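PDB 5B68: 4-alpha-glucanotransferase from Corynebacterium glutamicum, which belongs to the amylomaltase (disproportionating enzyme) family of glucanotransferases and carries a TIM-barrel domain behind an N-terminal beta-sandwich domain. Local coordinates for residues A[15-20]-A[479-484]; A[215-220]-A[382-387]; A[446-451]-A[498-503]. All blocks are in the same frame, centred on the assembly; numbering follows the deposited sequence. Where two conformers were deposited one is given.

Interaction 1 (A[15-20]-A[479-484]); sequences GVATSY and TGTYIR
Y482 drives the edge of its ring at the face of Y20. The centroids are 5.8 Å apart and the planes stand at 82°, an offset edge-to-face pair. CG of Y20 sits between its backbone N and carbonyl carbon (chi1 61°). This turn brings the ring beside G480, with CE2 3.3 Å from G480 O, while CB meets the Y482 edge, 3.8 Å from CD2 and in the plane of that ring. F469 packs edge-to-face with both tyrosines. A17 fills the hollow between T481 and Y482: its CB is 3.9 Å from Y482 CB and also touches T481 OG1. V16 is directed to the side. Its CG1 meets T481 CG2 at 3.8 Å, and helix 32-41 covers it with L35 and I38. G15 closes the helix before it with a Schellman motif.

The backbones meet at one beta bridge, V16 with I483. A17 N donates to Y482 O at 2.9 Å, almost straight at 176°, and R484 N donates to G15 O. T481 OG1 donates to A17 O at 2.7 Å, from above the carbonyl plane. A water takes a bond from Y20 OH and gives one to G480 O.

Residues 15-17 thus run along strand 481-484, an edge strand of a four-stranded antiparallel sheet. The carbonyls of G15, A17, G480 and Y482 all have partners, so hydrogen bonds from backbone, hydroxyl and water, together with apolar packing, join the N-terminal region to this sheet.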
loop_
_atom_site.group_PDB
_atom_site.type_symbol
_atom_site.label_atom_id
_atom_site.label_comp_id
_atom_site.label_asym_id
_atom_site.label_seq_id
_atom_site.Cartn_x
_atom_site.Cartn_y
_atom_site.Cartn_z
ATOM N N GLY A 15 -14.289 19.776 -1.040
ATOM C CA GLY A 15 -13.096 19.423 -0.330
ATOM C C GLY A 15 -11.798 19.683 -1.073
ATOM O O GLY A 15 -10.796 18.983 -0.828
ATOM N N VAL A 16 -11.761 20.740 -1.879
ATOM C CA VAL A 16 -10.601 21.049 -2.655
ATOM C C VAL A 16 -9.942 22.192 -1.939
ATOM O O VAL A 16 -10.583 23.228 -1.698
ATOM C CB VAL A 16 -10.948 21.436 -4.080
ATOM C CG1 VAL A 16 -9.668 21.773 -4.868
ATOM C CG2 VAL A 16 -11.731 20.311 -4.759
ATOM N N ALA A 17 -8.696 21.994 -1.544
ATOM C CA ALA A 17 -7.975 23.059 -0.775
ATOM C C ALA A 17 -7.689 24.251 -1.674
ATOM O O ALA A 17 -7.236 24.122 -2.842
ATOM C CB ALA A 17 -6.656 22.527 -0.218
ATOM N N THR A 18 -7.885 25.436 -1.103
ATOM C CA THR A 18 -7.590 26.707 -1.852
ATOM C C THR A 18 -6.223 27.318 -1.525
ATOM O O THR A 18 -5.801 28.316 -2.136
ATOM C CB THR A 18 -8.652 27.755 -1.566
ATOM O OG1 THR A 18 -8.656 28.086 -0.175
ATOM C CG2 THR A 18 -10.057 27.231 -1.973
ATOM N N SER A 19 -5.578 26.772 -0.498
ATOM C CA SER A 19 -4.167 27.086 -0.246
ATOM C C SER A 19 -3.546 25.956 0.551
ATOM O O SER A 19 -4.259 25.144 1.102
ATOM C CB SER A 19 -4.071 28.369 0.597
ATOM O OG SER A 19 -4.811 28.216 1.799
ATOM N N TYR A 20 -2.227 25.946 0.660
ATOM C CA TYR A 20 -1.539 24.907 1.466
ATOM C C TYR A 20 -0.127 25.373 1.837
ATOM O O TYR A 20 0.352 26.411 1.325
ATOM C CB TYR A 20 -1.535 23.560 0.705
ATOM C CG TYR A 20 -0.840 23.593 -0.597
ATOM C CD1 TYR A 20 0.505 23.306 -0.687
ATOM C CD2 TYR A 20 -1.527 23.899 -1.778
ATOM C CE1 TYR A 20 1.172 23.366 -1.905
ATOM C CE2 TYR A 20 -0.875 23.933 -2.982
ATOM C CZ TYR A 20 0.461 23.689 -3.043
ATOM O OH TYR A 20 1.091 23.760 -4.233
ATOM N N THR A 479 1.491 23.073 -9.686
ATOM C CA THR A 479 0.127 23.439 -9.983
ATOM C C THR A 479 -0.931 22.663 -9.201
ATOM O O THR A 479 -2.104 22.897 -9.423
ATOM C CB THR A 479 -0.196 23.356 -11.478
ATOM O OG1 THR A 479 -0.268 21.999 -11.953
ATOM C CG2 THR A 479 0.901 24.134 -12.266
ATOM N N GLY A 480 -0.521 21.802 -8.279
ATOM C CA GLY A 480 -1.489 20.976 -7.578
ATOM C C GLY A 480 -2.065 21.597 -6.331
ATOM O O GLY A 480 -1.800 22.768 -5.942
ATOM N N THR A 481 -2.929 20.789 -5.719
ATOM C CA THR A 481 -3.535 21.118 -4.465
ATOM C C THR A 481 -3.994 19.834 -3.760
ATOM O O THR A 481 -3.809 18.759 -4.321
ATOM C CB THR A 481 -4.692 22.097 -4.637
ATOM O OG1 THR A 481 -5.061 22.560 -3.354
ATOM C CG2 THR A 481 -5.891 21.519 -5.359
ATOM N N TYR A 482 -4.545 19.971 -2.565
ATOM C CA TYR A 482 -5.018 18.858 -1.782
ATOM C C TYR A 482 -6.495 18.630 -2.013
ATOM O O TYR A 482 -7.248 19.562 -2.114
ATOM C CB TYR A 482 -4.776 19.109 -0.296
ATOM C CG TYR A 482 -3.355 18.861 0.092
ATOM C CD1 TYR A 482 -2.895 17.577 0.248
ATOM C CD2 TYR A 482 -2.453 19.901 0.227
ATOM C CE1 TYR A 482 -1.595 17.325 0.564
ATOM C CE2 TYR A 482 -1.141 19.657 0.545
ATOM C CZ TYR A 482 -0.723 18.363 0.712
ATOM O OH TYR A 482 0.565 18.084 1.032
ATOM N N ILE A 483 -6.876 17.374 -2.119
ATOM C CA ILE A 483 -8.293 16.984 -2.016
ATOM C C ILE A 483 -8.458 16.169 -0.772
ATOM O O ILE A 483 -7.649 15.294 -0.485
ATOM C CB ILE A 483 -8.822 16.220 -3.239
ATOM C CG1 ILE A 483 -7.989 14.992 -3.557
ATOM C CG2 ILE A 483 -8.853 17.143 -4.439
ATOM C CD1 ILE A 483 -8.614 14.207 -4.731
ATOM N N ARG A 484 -9.502 16.481 -0.025
ATOM C CA ARG A 484 -9.849 15.837 1.252
ATOM C C ARG A 484 -10.677 14.561 1.075
ATOM O O ARG A 484 -11.560 14.524 0.215
ATOM C CB ARG A 484 -10.618 16.891 2.090
ATOM C CG ARG A 484 -11.264 16.441 3.384
ATOM C CD ARG A 484 -11.524 17.557 4.410
ATOM N NE ARG A 484 -12.183 18.797 3.972
ATOM C CZ ARG A 484 -13.423 18.878 3.520
ATOM N NH1 ARG A 484 -14.140 17.783 3.376
ATOM N NH2 ARG A 484 -13.928 20.055 3.209
HETATM O O HOH W 1 -0.504 24.886 -6.609
#

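Interaction 2 (A[215-220]-A[382-387]); sequences FLLINP and GIMADL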
loop_
_atom_site.group_PDB
_atom_site.type_symbol
_atom_site.label_atom_id
_atom_site.label_comp_id
_atom_site.label_asym_id
_atom_site.label_seq_id
_atom_site.Cartn_x
_atom_site.Cartn_y
_atom_site.Cartn_z
ATOM N N PHE A 215 7.652 -11.548 12.112
ATOM C CA PHE A 215 7.039 -11.228 10.847
ATOM C C PHE A 215 8.071 -11.137 9.746
ATOM O O PHE A 215 9.227 -10.946 10.012
ATOM C CB PHE A 215 6.235 -9.938 10.944
ATOM C CG PHE A 215 7.050 -8.733 11.242
ATOM C CD1 PHE A 215 7.606 -8.009 10.228
ATOM C CD2 PHE A 215 7.232 -8.306 12.529
ATOM C CE1 PHE A 215 8.352 -6.899 10.487
ATOM C CE2 PHE A 215 7.976 -7.190 12.795
ATOM C CZ PHE A 215 8.532 -6.484 11.780
ATOM N N LEU A 216 7.611 -11.289 8.516
ATOM C CA LEU A 216 8.408 -11.025 7.346
ATOM C C LEU A 216 7.656 -9.991 6.484
ATOM O O LEU A 216 6.649 -10.293 5.860
ATOM C CB LEU A 216 8.653 -12.298 6.544
ATOM C CG LEU A 216 9.475 -12.114 5.298
ATOM C CD1 LEU A 216 10.915 -11.738 5.629
ATOM C CD2 LEU A 216 9.405 -13.384 4.494
ATOM N N LEU A 217 8.151 -8.763 6.538
ATOM C CA LEU A 217 7.582 -7.640 5.753
ATOM C C LEU A 217 8.167 -7.727 4.398
ATOM O O LEU A 217 9.400 -7.802 4.234
ATOM C CB LEU A 217 7.905 -6.290 6.422
ATOM C CG LEU A 217 7.677 -4.986 5.704
ATOM C CD1 LEU A 217 6.189 -4.823 5.368
ATOM C CD2 LEU A 217 8.049 -3.784 6.525
ATOM N N ILE A 218 7.307 -7.634 3.399
ATOM C CA ILE A 218 7.692 -7.668 2.026
ATOM C C ILE A 218 7.198 -6.462 1.208
ATOM O O ILE A 218 6.456 -5.593 1.673
ATOM C CB ILE A 218 7.314 -9.003 1.349
ATOM C CG1 ILE A 218 5.777 -9.184 1.346
ATOM C CG2 ILE A 218 8.006 -10.162 2.059
ATOM C CD1 ILE A 218 5.289 -10.335 0.531
ATOM N N ASN A 219 7.718 -6.370 0.001
ATOM C CA ASN A 219 7.220 -5.409 -0.976
ATOM C C ASN A 219 5.797 -5.710 -1.370
ATOM O O ASN A 219 5.343 -6.830 -1.219
ATOM C CB ASN A 219 8.080 -5.431 -2.249
ATOM C CG ASN A 219 8.192 -6.834 -2.838
ATOM O OD1 ASN A 219 7.481 -7.229 -3.820
ATOM N ND2 ASN A 219 9.012 -7.621 -2.253
ATOM N N PRO A 220 5.106 -4.684 -1.961
ATOM C CA PRO A 220 3.797 -4.933 -2.520
ATOM C C PRO A 220 3.893 -6.048 -3.557
ATOM O O PRO A 220 4.891 -6.158 -4.309
ATOM C CB PRO A 220 3.443 -3.577 -3.205
ATOM C CG PRO A 220 4.278 -2.527 -2.513
ATOM C CD PRO A 220 5.519 -3.280 -2.128
ATOM N N GLY A 382 3.546 -13.390 11.013
ATOM C CA GLY A 382 3.666 -13.955 9.686
ATOM C C GLY A 382 4.055 -12.955 8.617
ATOM O O GLY A 382 4.804 -12.051 8.857
ATOM N N ILE A 383 3.589 -13.183 7.406
ATOM C CA ILE A 383 3.843 -12.252 6.341
ATOM C C ILE A 383 3.151 -10.942 6.664
ATOM O O ILE A 383 2.002 -10.936 7.048
ATOM C CB ILE A 383 3.306 -12.776 5.001
ATOM C CG1 ILE A 383 3.838 -14.184 4.724
ATOM C CG2 ILE A 383 3.661 -11.814 3.884
ATOM C CD1 ILE A 383 5.314 -14.323 4.939
ATOM N N MET A 384 3.863 -9.849 6.464
ATOM C CA MET A 384 3.269 -8.538 6.533
ATOM C C MET A 384 3.341 -7.961 5.124
ATOM O O MET A 384 4.376 -7.768 4.561
ATOM C CB MET A 384 3.992 -7.685 7.582
ATOM C CG MET A 384 3.660 -6.216 7.601
ATOM S SD MET A 384 4.653 -5.341 8.827
ATOM C CE MET A 384 4.061 -6.206 10.273
ATOM N N ALA A 385 2.176 -7.720 4.563
ATOM C CA ALA A 385 2.039 -7.182 3.244
ATOM C C ALA A 385 2.219 -5.654 3.226
ATOM O O ALA A 385 2.145 -4.965 4.271
ATOM C CB ALA A 385 0.652 -7.618 2.716
ATOM N N ASP A 386 2.535 -5.119 2.059
ATOM C CA ASP A 386 2.701 -3.675 1.846
ATOM C C ASP A 386 1.690 -3.244 0.774
ATOM O O ASP A 386 1.617 -3.881 -0.257
ATOM C CB ASP A 386 4.136 -3.377 1.381
ATOM C CG ASP A 386 4.503 -1.891 1.344
ATOM O OD1 ASP A 386 3.673 -0.970 1.367
ATOM O OD2 ASP A 386 5.672 -1.618 1.172
ATOM N N LEU A 387 0.977 -2.147 1.025
ATOM C CA LEU A 387 -0.083 -1.612 0.108
ATOM C C LEU A 387 0.460 -0.390 -0.548
ATOM O O LEU A 387 0.720 0.617 0.112
ATOM C CB LEU A 387 -1.317 -1.279 0.912
ATOM C CG LEU A 387 -2.542 -0.659 0.186
ATOM C CD1 LEU A 387 -3.023 -1.558 -0.954
ATOM C CD2 LEU A 387 -3.606 -0.381 1.230
HETATM O O HOH W 2 7.553 -3.106 2.308
HETATM O O HOH W 3 2.874 -7.432 0.069
#
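L216 carries two of the three backbone hydrogen bonds that pair these strands. Its N donates to G382 O at 2.9 Å, and its O accepts from M384 N with an N-H...O angle of 174°. I218 N reaches M384 O at 3.2 Å. CA-H...O contacts run beside them, such as L217 CA to M384 O.

The strands are parallel, with axes 4.4 Å apart at 25°. They are neighbours in the eight-stranded parallel sheet of the TIM barrel, and the chain between them holds helices and no strand. Strand 177-182 flanks strand 215-218 on its other side.

Apolar contacts fall on two faces. On the face of F215, L217 and M384, the M384 chain is extended until chi3 (-62°) bends it. CE then comes over one face of the F215 ring, 4.2 Å from its centroid, a CH-pi contact. SD lies obliquely to the same ring, a Met-aromatic contact, and CG packs on L217 CD1 at 3.7 Å. On the other face L216 CD2 meets I383 CD1 at 4.2 Å. I218 CD1 touches I383 CG2, and L201 of helix 198-209 packs on all three residues. D386 packs alongside P220, pointing the same way, with OD2 3.7 Å from P220 CD.

Polar and water-mediated contacts gather at the C-terminal ends. One water donates to both I218 O and D386 OD2; another joins N219 O to D386 N. Y235 OH is hydrogen-bonded to D386 OD2.

Interaction 3 (A[446-451]-A[498-503]); sequences LLRTVL and AELAGA. With SO4 (sulfate ion), chain F.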
loop_
_atom_site.group_PDB
_atom_site.type_symbol
_atom_site.label_atom_id
_atom_site.label_comp_id
_atom_site.label_asym_id
_atom_site.label_seq_id
_atom_site.Cartn_x
_atom_site.Cartn_y
_atom_site.Cartn_z
ATOM N N LEU A 446 -10.024 -4.516 -1.962
ATOM C CA LEU A 446 -8.566 -4.563 -2.096
ATOM C C LEU A 446 -7.924 -4.894 -0.722
ATOM O O LEU A 446 -7.044 -5.780 -0.630
ATOM C CB LEU A 446 -8.012 -3.354 -2.760
ATOM C CG LEU A 446 -7.825 -2.080 -1.961
ATOM C CD1 LEU A 446 -6.515 -2.020 -1.174
ATOM C CD2 LEU A 446 -7.939 -0.934 -2.884
ATOM N N LEU A 447 -8.442 -4.280 0.349
ATOM C CA LEU A 447 -7.926 -4.565 1.656
ATOM C C LEU A 447 -8.119 -6.011 2.072
ATOM O O LEU A 447 -7.213 -6.661 2.688
ATOM C CB LEU A 447 -8.517 -3.623 2.725
ATOM C CG LEU A 447 -8.129 -2.167 2.690
ATOM C CD1 LEU A 447 -9.022 -1.280 3.571
ATOM C CD2 LEU A 447 -6.662 -2.052 3.116
ATOM N N ARG A 448 -9.329 -6.523 1.867
ATOM C CA ARG A 448 -9.570 -7.855 2.275
ATOM C C ARG A 448 -8.619 -8.876 1.548
ATOM O O ARG A 448 -8.171 -9.828 2.146
ATOM C CB ARG A 448 -11.026 -8.220 1.990
ATOM C CG ARG A 448 -11.378 -9.572 2.458
ATOM C CD ARG A 448 -12.840 -9.712 2.659
ATOM N NE ARG A 448 -13.374 -8.785 3.646
ATOM C CZ ARG A 448 -14.632 -8.791 4.042
ATOM N NH1 ARG A 448 -15.478 -9.683 3.525
ATOM N NH2 ARG A 448 -15.080 -7.911 4.938
ATOM N N THR A 449 -8.337 -8.657 0.278
ATOM C CA THR A 449 -7.404 -9.512 -0.455
ATOM C C THR A 449 -5.944 -9.359 0.066
ATOM O O THR A 449 -5.273 -10.363 0.343
ATOM C CB THR A 449 -7.500 -9.272 -1.932
ATOM O OG1 THR A 449 -8.837 -9.623 -2.354
ATOM C CG2 THR A 449 -6.492 -10.127 -2.671
ATOM N N VAL A 450 -5.530 -8.135 0.309
ATOM C CA VAL A 450 -4.191 -7.841 0.829
ATOM C C VAL A 450 -3.978 -8.516 2.168
ATOM O O VAL A 450 -2.929 -9.098 2.415
ATOM C CB VAL A 450 -3.836 -6.319 0.870
ATOM C CG1 VAL A 450 -2.485 -6.087 1.500
ATOM C CG2 VAL A 450 -3.848 -5.713 -0.494
ATOM N N LEU A 451 -4.990 -8.483 3.018
ATOM C CA LEU A 451 -4.904 -9.049 4.349
ATOM C C LEU A 451 -5.233 -10.531 4.472
ATOM O O LEU A 451 -5.072 -11.092 5.521
ATOM C CB LEU A 451 -5.807 -8.266 5.298
ATOM C CG LEU A 451 -5.251 -6.900 5.677
ATOM C CD1 LEU A 451 -6.363 -5.922 5.958
ATOM C CD2 LEU A 451 -4.313 -7.016 6.861
ATOM N N ALA A 498 -8.450 -4.982 8.902
ATOM C CA ALA A 498 -7.375 -5.490 9.724
ATOM C C ALA A 498 -7.826 -6.203 10.993
ATOM O O ALA A 498 -7.308 -7.282 11.323
ATOM C CB ALA A 498 -6.328 -4.381 10.017
ATOM N N GLU A 499 -8.811 -5.658 11.697
ATOM C CA GLU A 499 -9.310 -6.291 12.887
ATOM C C GLU A 499 -9.926 -7.638 12.544
ATOM O O GLU A 499 -9.606 -8.612 13.224
ATOM C CB GLU A 499 -10.268 -5.396 13.640
ATOM C CG GLU A 499 -10.743 -5.977 14.958
ATOM C CD GLU A 499 -9.685 -6.021 16.061
ATOM O OE1 GLU A 499 -8.565 -5.602 15.836
ATOM O OE2 GLU A 499 -9.973 -6.499 17.158
ATOM N N LEU A 500 -10.670 -7.743 11.443
ATOM C CA LEU A 500 -11.321 -9.038 11.040
ATOM C C LEU A 500 -10.241 -10.096 10.661
ATOM O O LEU A 500 -10.428 -11.318 10.868
ATOM C CB LEU A 500 -12.245 -8.823 9.857
ATOM C CG LEU A 500 -13.482 -7.937 10.013
ATOM C CD1 LEU A 500 -14.245 -7.723 8.723
ATOM C CD2 LEU A 500 -14.374 -8.514 11.117
ATOM N N ALA A 501 -9.116 -9.611 10.151
ATOM C CA ALA A 501 -7.999 -10.440 9.765
ATOM C C ALA A 501 -7.030 -10.691 10.934
ATOM O O ALA A 501 -6.080 -11.407 10.701
ATOM C CB ALA A 501 -7.233 -9.783 8.613
ATOM N N GLY A 502 -7.268 -10.147 12.144
ATOM C CA GLY A 502 -6.364 -10.300 13.325
ATOM C C GLY A 502 -4.991 -9.679 13.096
ATOM O O GLY A 502 -3.961 -10.177 13.565
ATOM N N ALA A 503 -4.995 -8.619 12.307
ATOM C CA ALA A 503 -3.768 -8.002 11.798
ATOM C C ALA A 503 -3.228 -6.776 12.493
ATOM O O ALA A 503 -3.935 -6.001 13.100
ATOM C CB ALA A 503 -3.948 -7.707 10.271
HETATM S S SO4 F . -14.727 -13.770 2.895
HETATM O O1 SO4 F . -15.905 -14.452 2.298
HETATM O O2 SO4 F . -15.036 -13.303 4.255
HETATM O O3 SO4 F . -14.386 -12.620 1.985
HETATM O O4 SO4 F . -13.681 -14.768 3.079
#
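The R448 guanidinium, the flat group of this contact, meets L500 CD1 obliquely, 3.9 Å from NH2. A sulfate oxygen, O3, lies at the edge of the group near its plane. NH1 gives it a weak hydrogen bond of 3.5 Å. The R448 chain leaves with CG anti to the backbone N (chi1 -177°). It is extended at first and bends at chi3, and its NH2 ends beside L500 CD1. NH2 also forms a salt bridge with E497, in the helix that carries L500, so the charge has a partner besides the sulfate. The sulfate, probably from the crystallisation liquor, is also bonded by R452 NH2.

L451 supplies most of the apolar contact, lying against A498, A501 and A503. Its CB meets A501 CB at 3.9 Å. Its two methyls then part: CD1 touches A498 N at 3.7 Å, while CD2 presses on A503 CB at 3.5 Å, tighter than usual for carbons. I457 of strand 456-459 also packs on L451.

G502 has a positive phi, and the bonds A503 N to A498 O and G502 N to E499 O close the helix end. This is a Schellman motif, leading into strand 504-507. The arrangement is packing between helices on the outside of a TIM barrel, here of helix 441-452 against the C-terminal end of helix 487-500 and the turn after it.

Overall arrangement
Along the chain, interaction 2 is nested within the loop closed by interaction 1. Interaction 3 opens after interaction 2 has closed, and its segments alternate with those of interaction 1. Interactions 2 and 3 belong to the barrel, their centres about 12 Å apart. They touch where A385 and L387 of strand 382-387 pack on L446, L447 and V450 of helix 441-452. Interaction 1 stands apart, its centre about 32 Å from that of interaction 2 and 31 Å from that of interaction 3. Strand 481-484 leads straight into helix 487-500, so this chain segment links the sheet that meets the N-terminal region to the helical layer of the barrel.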